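Local coordinates for fucoxanthin chlorophyll a/c-binding protein Lhcq11 (Chaetoceros gracilis, PDB 6L4U) that binds chlorophyll a, chlorophyll c and carotenoids including fucoxanthin, and probably harvests light for photosynthesis in a diatom, passing on the excitation energy, at residues I161-T173 against Y178-L192. Residues are numbered along the deposited sequence; the frame is centred on the assembly and turned at random.
Sequences IEFHDELFHTRRT and YLRGGTPGKNMVPGL. With KC1 (Chlorophyll c1), chain B.
Lys186 and Tyr178 reach His169 through the same uncommon first torsion: each holds CG between its backbone N and carbonyl carbon (chi1 64° and 42°), which turns both side chains from the 178-192 loop onto one imidazole of helix 148-171. The tyrosine comes edge first, CD2 over the centre of the imidazole face, in a T-shaped pair with centroids 4.6 Å apart. The lysine runs past the ring in the opposite direction and bends at its last torsion, so that NZ lies in the imidazole plane and donates to His169 ND1 at 3.0 Å. A second bond, from Lys186 NZ to Thr183 O (2.9 Å), ties the ammonium to its own loop.

Alongside, Thr173 CG2 and Lys186 CE meet tip to tip, and Met188 CE packs on Phe168 CB at 3.8 Å. Pro190 CD lies 3.6 Å from Phe168 CE2, and toward the N-terminal side of 161-173 Leu192 CD1 touches Ile161 CG2. On the flank toward helix 89-115, His97 stacks on Tyr178.

Glu166 carries the contact into pigment binding: OE1 ligates the magnesium of a chlorophyll c1 at 2.2 Å, and OE2 lies 2.5 Å from Tyr178 OH. The closeness of the tyrosine hydroxyl is consistent with a second-shell role, positioning the carboxylate that holds the magnesium. Because ND1 accepts from the lysine, His169 is probably neutral.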
loop_
_atom_site.group_PDB
_atom_site.type_symbol
_atom_site.label_atom_id
_atom_site.label_comp_id
_atom_site.label_asym_id
_atom_site.label_seq_id
_atom_site.Cartn_x
_atom_site.Cartn_y
_atom_site.Cartn_z
ATOM N N ILE Y 161 11.138 55.936 -36.135
ATOM C CA ILE Y 161 12.326 56.719 -36.455
ATOM C C ILE Y 161 13.540 56.156 -35.733
ATOM O O ILE Y 161 14.553 55.825 -36.358
ATOM C CB ILE Y 161 12.123 58.203 -36.107
ATOM C CG1 ILE Y 161 10.855 58.759 -36.760
ATOM C CG2 ILE Y 161 13.363 58.990 -36.465
ATOM C CD1 ILE Y 161 10.811 58.598 -38.264
ATOM N N GLU Y 162 13.446 56.021 -34.409
ATOM C CA GLU Y 162 14.584 55.577 -33.614
ATOM C C GLU Y 162 14.883 54.098 -33.800
ATOM O O GLU Y 162 16.009 53.671 -33.521
ATOM C CB GLU Y 162 14.342 55.887 -32.141
ATOM C CG GLU Y 162 14.530 57.351 -31.802
ATOM C CD GLU Y 162 14.381 57.616 -30.328
ATOM O OE1 GLU Y 162 13.799 56.758 -29.642
ATOM O OE2 GLU Y 162 14.843 58.675 -29.856
ATOM N N PHE Y 163 13.907 53.310 -34.252
ATOM C CA PHE Y 163 14.196 51.956 -34.708
ATOM C C PHE Y 163 15.066 51.994 -35.956
ATOM O O PHE Y 163 16.160 51.420 -35.987
ATOM C CB PHE Y 163 12.891 51.207 -34.984
ATOM C CG PHE Y 163 13.074 49.756 -35.274
ATOM C CD1 PHE Y 163 13.160 48.839 -34.242
ATOM C CD2 PHE Y 163 13.145 49.303 -36.580
ATOM C CE1 PHE Y 163 13.326 47.500 -34.511
ATOM C CE2 PHE Y 163 13.315 47.973 -36.851
ATOM C CZ PHE Y 163 13.402 47.069 -35.822
ATOM N N HIS Y 164 14.590 52.676 -36.998
ATOM C CA HIS Y 164 15.334 52.779 -38.243
ATOM C C HIS Y 164 16.526 53.721 -38.141
ATOM O O HIS Y 164 17.362 53.717 -39.049
ATOM C CB HIS Y 164 14.399 53.219 -39.372
ATOM C CG HIS Y 164 13.459 52.143 -39.828
ATOM N ND1 HIS Y 164 12.217 51.955 -39.263
ATOM C CD2 HIS Y 164 13.579 51.203 -40.795
ATOM C CE1 HIS Y 164 11.614 50.941 -39.859
ATOM N NE2 HIS Y 164 12.416 50.470 -40.797
ATOM N N ASP Y 165 16.620 54.524 -37.076
ATOM C CA ASP Y 165 17.858 55.247 -36.792
ATOM C C ASP Y 165 19.005 54.275 -36.573
ATOM O O ASP Y 165 19.971 54.252 -37.344
ATOM C CB ASP Y 165 17.682 56.132 -35.558
ATOM C CG ASP Y 165 18.578 57.352 -35.571
ATOM O OD1 ASP Y 165 19.610 57.339 -36.272
ATOM O OD2 ASP Y 165 18.252 58.320 -34.856
ATOM N N GLU Y 166 18.889 53.435 -35.542
ATOM C CA GLU Y 166 19.902 52.435 -35.236
ATOM C C GLU Y 166 20.014 51.366 -36.313
ATOM O O GLU Y 166 21.082 50.760 -36.452
ATOM C CB GLU Y 166 19.586 51.779 -33.895
ATOM C CG GLU Y 166 19.659 52.712 -32.706
ATOM C CD GLU Y 166 20.024 51.987 -31.428
ATOM O OE1 GLU Y 166 19.925 50.742 -31.396
ATOM O OE2 GLU Y 166 20.413 52.663 -30.456
ATOM N N LEU Y 167 18.944 51.124 -37.072
ATOM C CA LEU Y 167 19.001 50.155 -38.160
ATOM C C LEU Y 167 19.842 50.677 -39.320
ATOM O O LEU Y 167 20.734 49.977 -39.810
ATOM C CB LEU Y 167 17.586 49.806 -38.628
ATOM C CG LEU Y 167 17.421 48.558 -39.498
ATOM C CD1 LEU Y 167 16.175 47.797 -39.097
ATOM C CD2 LEU Y 167 17.352 48.917 -40.972
ATOM N N PHE Y 168 19.570 51.903 -39.776
ATOM C CA PHE Y 168 20.370 52.479 -40.852
ATOM C C PHE Y 168 21.752 52.888 -40.366
ATOM O O PHE Y 168 22.654 53.074 -41.189
ATOM C CB PHE Y 168 19.673 53.692 -41.473
ATOM C CG PHE Y 168 18.321 53.397 -42.059
ATOM C CD1 PHE Y 168 18.024 52.152 -42.583
ATOM C CD2 PHE Y 168 17.346 54.381 -42.100
ATOM C CE1 PHE Y 168 16.782 51.896 -43.114
ATOM C CE2 PHE Y 168 16.097 54.117 -42.632
ATOM C CZ PHE Y 168 15.823 52.874 -43.143
ATOM N N HIS Y 169 21.924 53.046 -39.051
ATOM C CA HIS Y 169 23.259 53.181 -38.478
ATOM C C HIS Y 169 24.083 51.922 -38.700
ATOM O O HIS Y 169 25.305 51.990 -38.846
ATOM C CB HIS Y 169 23.158 53.485 -36.984
ATOM C CG HIS Y 169 23.245 54.940 -36.649
ATOM N ND1 HIS Y 169 24.388 55.681 -36.849
ATOM C CD2 HIS Y 169 22.334 55.791 -36.123
ATOM C CE1 HIS Y 169 24.178 56.925 -36.460
ATOM N NE2 HIS Y 169 22.937 57.020 -36.019
ATOM N N THR Y 170 23.431 50.760 -38.730
ATOM C CA THR Y 170 24.163 49.501 -38.753
ATOM C C THR Y 170 24.430 49.014 -40.172
ATOM O O THR Y 170 25.565 48.653 -40.501
ATOM C CB THR Y 170 23.389 48.444 -37.973
ATOM O OG1 THR Y 170 22.907 49.025 -36.756
ATOM C CG2 THR Y 170 24.286 47.267 -37.643
ATOM N N ARG Y 171 23.406 48.992 -41.023
ATOM C CA ARG Y 171 23.525 48.354 -42.327
ATOM C C ARG Y 171 23.910 49.316 -43.440
ATOM O O ARG Y 171 24.580 48.908 -44.394
ATOM C CB ARG Y 171 22.209 47.665 -42.695
ATOM C CG ARG Y 171 21.859 46.494 -41.805
ATOM C CD ARG Y 171 20.680 45.704 -42.342
ATOM N NE ARG Y 171 20.434 44.526 -41.522
ATOM C CZ ARG Y 171 19.535 44.475 -40.547
ATOM N NH1 ARG Y 171 19.387 43.369 -39.838
ATOM N NH2 ARG Y 171 18.782 45.531 -40.281
ATOM N N ARG Y 172 23.506 50.582 -43.345
ATOM C CA ARG Y 172 23.698 51.545 -44.422
ATOM C C ARG Y 172 24.800 52.552 -44.115
ATOM O O ARG Y 172 24.726 53.702 -44.556
ATOM C CB ARG Y 172 22.384 52.263 -44.717
ATOM C CG ARG Y 172 21.304 51.354 -45.264
ATOM C CD ARG Y 172 20.041 52.135 -45.549
ATOM N NE ARG Y 172 19.141 51.419 -46.446
ATOM C CZ ARG Y 172 17.968 51.891 -46.851
ATOM N NH1 ARG Y 172 17.552 53.078 -46.436
ATOM N NH2 ARG Y 172 17.215 51.176 -47.673
ATOM N N THR Y 173 25.820 52.141 -43.370
ATOM C CA THR Y 173 26.925 53.005 -42.983
ATOM C C THR Y 173 28.235 52.393 -43.464
ATOM O O THR Y 173 28.416 51.172 -43.404
ATOM C CB THR Y 173 26.951 53.195 -41.458
ATOM O OG1 THR Y 173 25.667 53.652 -41.010
ATOM C CG2 THR Y 173 28.004 54.202 -41.042
ATOM N N TYR Y 178 27.415 53.576 -34.317
ATOM C CA TYR Y 178 28.179 54.589 -33.600
ATOM C C TYR Y 178 28.899 54.021 -32.385
ATOM O O TYR Y 178 29.881 54.616 -31.932
ATOM C CB TYR Y 178 27.272 55.745 -33.178
ATOM C CG TYR Y 178 25.920 55.338 -32.649
ATOM C CD1 TYR Y 178 25.740 55.052 -31.303
ATOM C CD2 TYR Y 178 24.817 55.263 -33.492
ATOM C CE1 TYR Y 178 24.503 54.682 -30.816
ATOM C CE2 TYR Y 178 23.585 54.893 -33.017
ATOM C CZ TYR Y 178 23.432 54.611 -31.681
ATOM O OH TYR Y 178 22.197 54.238 -31.220
ATOM N N LEU Y 179 28.442 52.893 -31.854
ATOM C CA LEU Y 179 29.175 52.188 -30.816
ATOM C C LEU Y 179 30.154 51.171 -31.378
ATOM O O LEU Y 179 30.863 50.524 -30.601
ATOM C CB LEU Y 179 28.206 51.484 -29.865
ATOM C CG LEU Y 179 27.147 52.355 -29.196
ATOM C CD1 LEU Y 179 26.436 51.547 -28.138
ATOM C CD2 LEU Y 179 27.766 53.603 -28.593
ATOM N N ARG Y 180 30.202 51.006 -32.699
ATOM C CA ARG Y 180 31.150 50.103 -33.335
ATOM C C ARG Y 180 32.152 50.848 -34.208
ATOM O O ARG Y 180 33.357 50.787 -33.953
ATOM C CB ARG Y 180 30.393 49.053 -34.161
ATOM C CG ARG Y 180 29.472 48.166 -33.339
ATOM C CD ARG Y 180 30.258 47.383 -32.299
ATOM N NE ARG Y 180 29.400 46.592 -31.422
ATOM C CZ ARG Y 180 29.051 46.955 -30.194
ATOM N NH1 ARG Y 180 29.483 48.102 -29.691
ATOM N NH2 ARG Y 180 28.270 46.169 -29.466
ATOM N N GLY Y 181 31.690 51.556 -35.235
ATOM C CA GLY Y 181 32.603 52.295 -36.085
ATOM C C GLY Y 181 32.088 53.621 -36.607
ATOM O O GLY Y 181 32.788 54.300 -37.363
ATOM N N GLY Y 182 30.876 54.010 -36.210
ATOM C CA GLY Y 182 30.186 55.121 -36.827
ATOM C C GLY Y 182 30.259 56.418 -36.031
ATOM O O GLY Y 182 30.646 56.463 -34.867
ATOM N N THR Y 183 29.875 57.502 -36.714
ATOM C CA THR Y 183 29.749 58.835 -36.141
ATOM C C THR Y 183 28.572 58.877 -35.167
ATOM O O THR Y 183 27.460 58.477 -35.519
ATOM C CB THR Y 183 29.546 59.871 -37.249
ATOM O OG1 THR Y 183 30.720 59.936 -38.067
ATOM C CG2 THR Y 183 29.262 61.255 -36.671
ATOM N N PRO Y 184 28.786 59.352 -33.935
ATOM C CA PRO Y 184 27.690 59.390 -32.955
ATOM C C PRO Y 184 26.678 60.502 -33.175
ATOM O O PRO Y 184 25.677 60.548 -32.456
ATOM C CB PRO Y 184 28.425 59.576 -31.621
ATOM C CG PRO Y 184 29.686 60.258 -31.987
ATOM C CD PRO Y 184 30.074 59.751 -33.342
ATOM N N GLY Y 185 26.877 61.400 -34.127
ATOM C CA GLY Y 185 25.898 62.449 -34.317
ATOM C C GLY Y 185 25.127 62.355 -35.616
ATOM O O GLY Y 185 24.183 63.122 -35.829
ATOM N N LYS Y 186 25.488 61.395 -36.473
ATOM C CA LYS Y 186 25.111 61.491 -37.880
ATOM C C LYS Y 186 23.647 61.129 -38.121
ATOM O O LYS Y 186 23.085 61.547 -39.138
ATOM C CB LYS Y 186 26.033 60.630 -38.740
ATOM C CG LYS Y 186 25.943 59.165 -38.448
ATOM C CD LYS Y 186 26.841 58.361 -39.342
ATOM C CE LYS Y 186 26.667 56.897 -39.040
ATOM N NZ LYS Y 186 27.189 56.517 -37.703
ATOM N N ASN Y 187 23.038 60.330 -37.229
ATOM C CA ASN Y 187 21.577 60.177 -37.070
ATOM C C ASN Y 187 20.898 59.750 -38.382
ATOM O O ASN Y 187 20.148 60.508 -39.000
ATOM C CB ASN Y 187 20.984 61.483 -36.510
ATOM C CG ASN Y 187 19.536 61.349 -36.001
ATOM O OD1 ASN Y 187 18.705 60.619 -36.540
ATOM N ND2 ASN Y 187 19.242 62.084 -34.936
ATOM N N MET Y 188 21.200 58.532 -38.819
ATOM C CA MET Y 188 20.872 58.123 -40.184
ATOM C C MET Y 188 19.410 57.698 -40.294
ATOM O O MET Y 188 19.056 56.546 -40.054
ATOM C CB MET Y 188 21.797 57.003 -40.642
ATOM C CG MET Y 188 23.098 57.494 -41.247
ATOM S SD MET Y 188 23.843 56.285 -42.355
ATOM C CE MET Y 188 22.388 55.712 -43.231
ATOM N N VAL Y 189 18.555 58.650 -40.660
ATOM C CA VAL Y 189 17.229 58.395 -41.225
ATOM C C VAL Y 189 17.046 59.329 -42.419
ATOM O O VAL Y 189 17.292 60.539 -42.306
ATOM C CB VAL Y 189 16.099 58.559 -40.190
ATOM C CG1 VAL Y 189 15.986 57.335 -39.305
ATOM C CG2 VAL Y 189 16.341 59.774 -39.311
ATOM N N PRO Y 190 16.663 58.817 -43.590
ATOM C CA PRO Y 190 16.556 59.684 -44.774
ATOM C C PRO Y 190 15.215 60.406 -44.821
ATOM O O PRO Y 190 14.151 59.782 -44.810
ATOM C CB PRO Y 190 16.713 58.706 -45.943
ATOM C CG PRO Y 190 16.276 57.394 -45.406
ATOM C CD PRO Y 190 16.595 57.389 -43.940
ATOM N N GLY Y 191 15.275 61.733 -44.879
ATOM C CA GLY Y 191 14.104 62.565 -45.027
ATOM C C GLY Y 191 13.725 63.356 -43.794
ATOM O O GLY Y 191 12.982 64.338 -43.914
ATOM N N LEU Y 192 14.204 62.962 -42.613
ATOM C CA LEU Y 192 13.888 63.732 -41.414
ATOM C C LEU Y 192 14.780 64.960 -41.295
ATOM O O LEU Y 192 14.372 65.967 -40.705
ATOM C CB LEU Y 192 13.997 62.841 -40.172
ATOM C CG LEU Y 192 13.490 63.374 -38.826
ATOM C CD1 LEU Y 192 12.811 62.264 -38.060
ATOM C CD2 LEU Y 192 14.615 63.949 -37.971
HETATM N NB KC1 B . 20.847 49.400 -28.486
HETATM N ND KC1 B . 19.325 48.705 -32.181
HETATM C C1A KC1 B . 22.385 47.751 -32.031
HETATM C C1B KC1 B . 22.124 49.421 -28.110
HETATM C C1C KC1 B . 17.847 50.006 -28.734
HETATM C C1D KC1 B . 18.068 48.844 -32.859
HETATM C C2A KC1 B . 23.813 47.220 -32.033
HETATM C C2B KC1 B . 22.386 50.028 -26.779
HETATM C C2C KC1 B . 16.370 50.022 -28.554
HETATM C C2D KC1 B . 18.018 48.316 -34.241
HETATM C C3A KC1 B . 24.299 47.636 -30.657
HETATM C C3B KC1 B . 21.026 50.446 -26.381
HETATM C C3C KC1 B . 15.872 49.815 -29.924
HETATM C C3D KC1 B . 19.410 47.802 -34.361
HETATM C C4A KC1 B . 23.065 48.303 -30.151
HETATM C C4B KC1 B . 20.164 49.992 -27.506
HETATM C C4C KC1 B . 17.124 49.713 -30.712
HETATM C C4D KC1 B . 20.064 48.071 -33.168
HETATM C CAA KC1 B . 24.819 47.802 -33.021
HETATM C CAB KC1 B . 20.601 51.125 -25.138
HETATM C CAC KC1 B . 14.447 49.734 -30.412
HETATM C CAD KC1 B . 20.383 47.134 -35.260
HETATM C CBA KC1 B . 25.291 46.794 -34.066
HETATM C CBB KC1 B . 19.864 50.483 -24.252
HETATM C CBC KC1 B . 14.027 48.291 -30.234
HETATM C CBD KC1 B . 21.656 46.965 -34.541
HETATM C CED KC1 B . 22.714 43.320 -35.231
HETATM C CGA KC1 B . 26.213 45.739 -33.505
HETATM C CGD KC1 B . 21.847 45.488 -34.371
HETATM C CHA KC1 B . 21.453 47.585 -33.205
HETATM C CHB KC1 B . 23.167 48.790 -28.917
HETATM C CHC KC1 B . 18.708 50.193 -27.550
HETATM C CHD KC1 B . 16.961 49.493 -32.163
HETATM C CMA KC1 B . 24.583 46.412 -29.790
HETATM C CMB KC1 B . 23.680 50.206 -26.040
HETATM C CMC KC1 B . 15.559 50.198 -27.297
HETATM C CMD KC1 B . 16.981 48.224 -35.324
HETATM N NA KC1 B . 21.998 48.330 -30.951
HETATM N NC KC1 B . 18.277 49.802 -29.996
HETATM O O1A KC1 B . 26.438 44.728 -34.147
HETATM O O1D KC1 B . 21.380 44.909 -33.406
HETATM O O2A KC1 B . 26.849 45.900 -32.209
HETATM O O2D KC1 B . 22.603 44.734 -35.355
HETATM O OBD KC1 B . 20.162 46.727 -36.455
HETATM MG MG KC1 B . 20.099 48.878 -30.310
#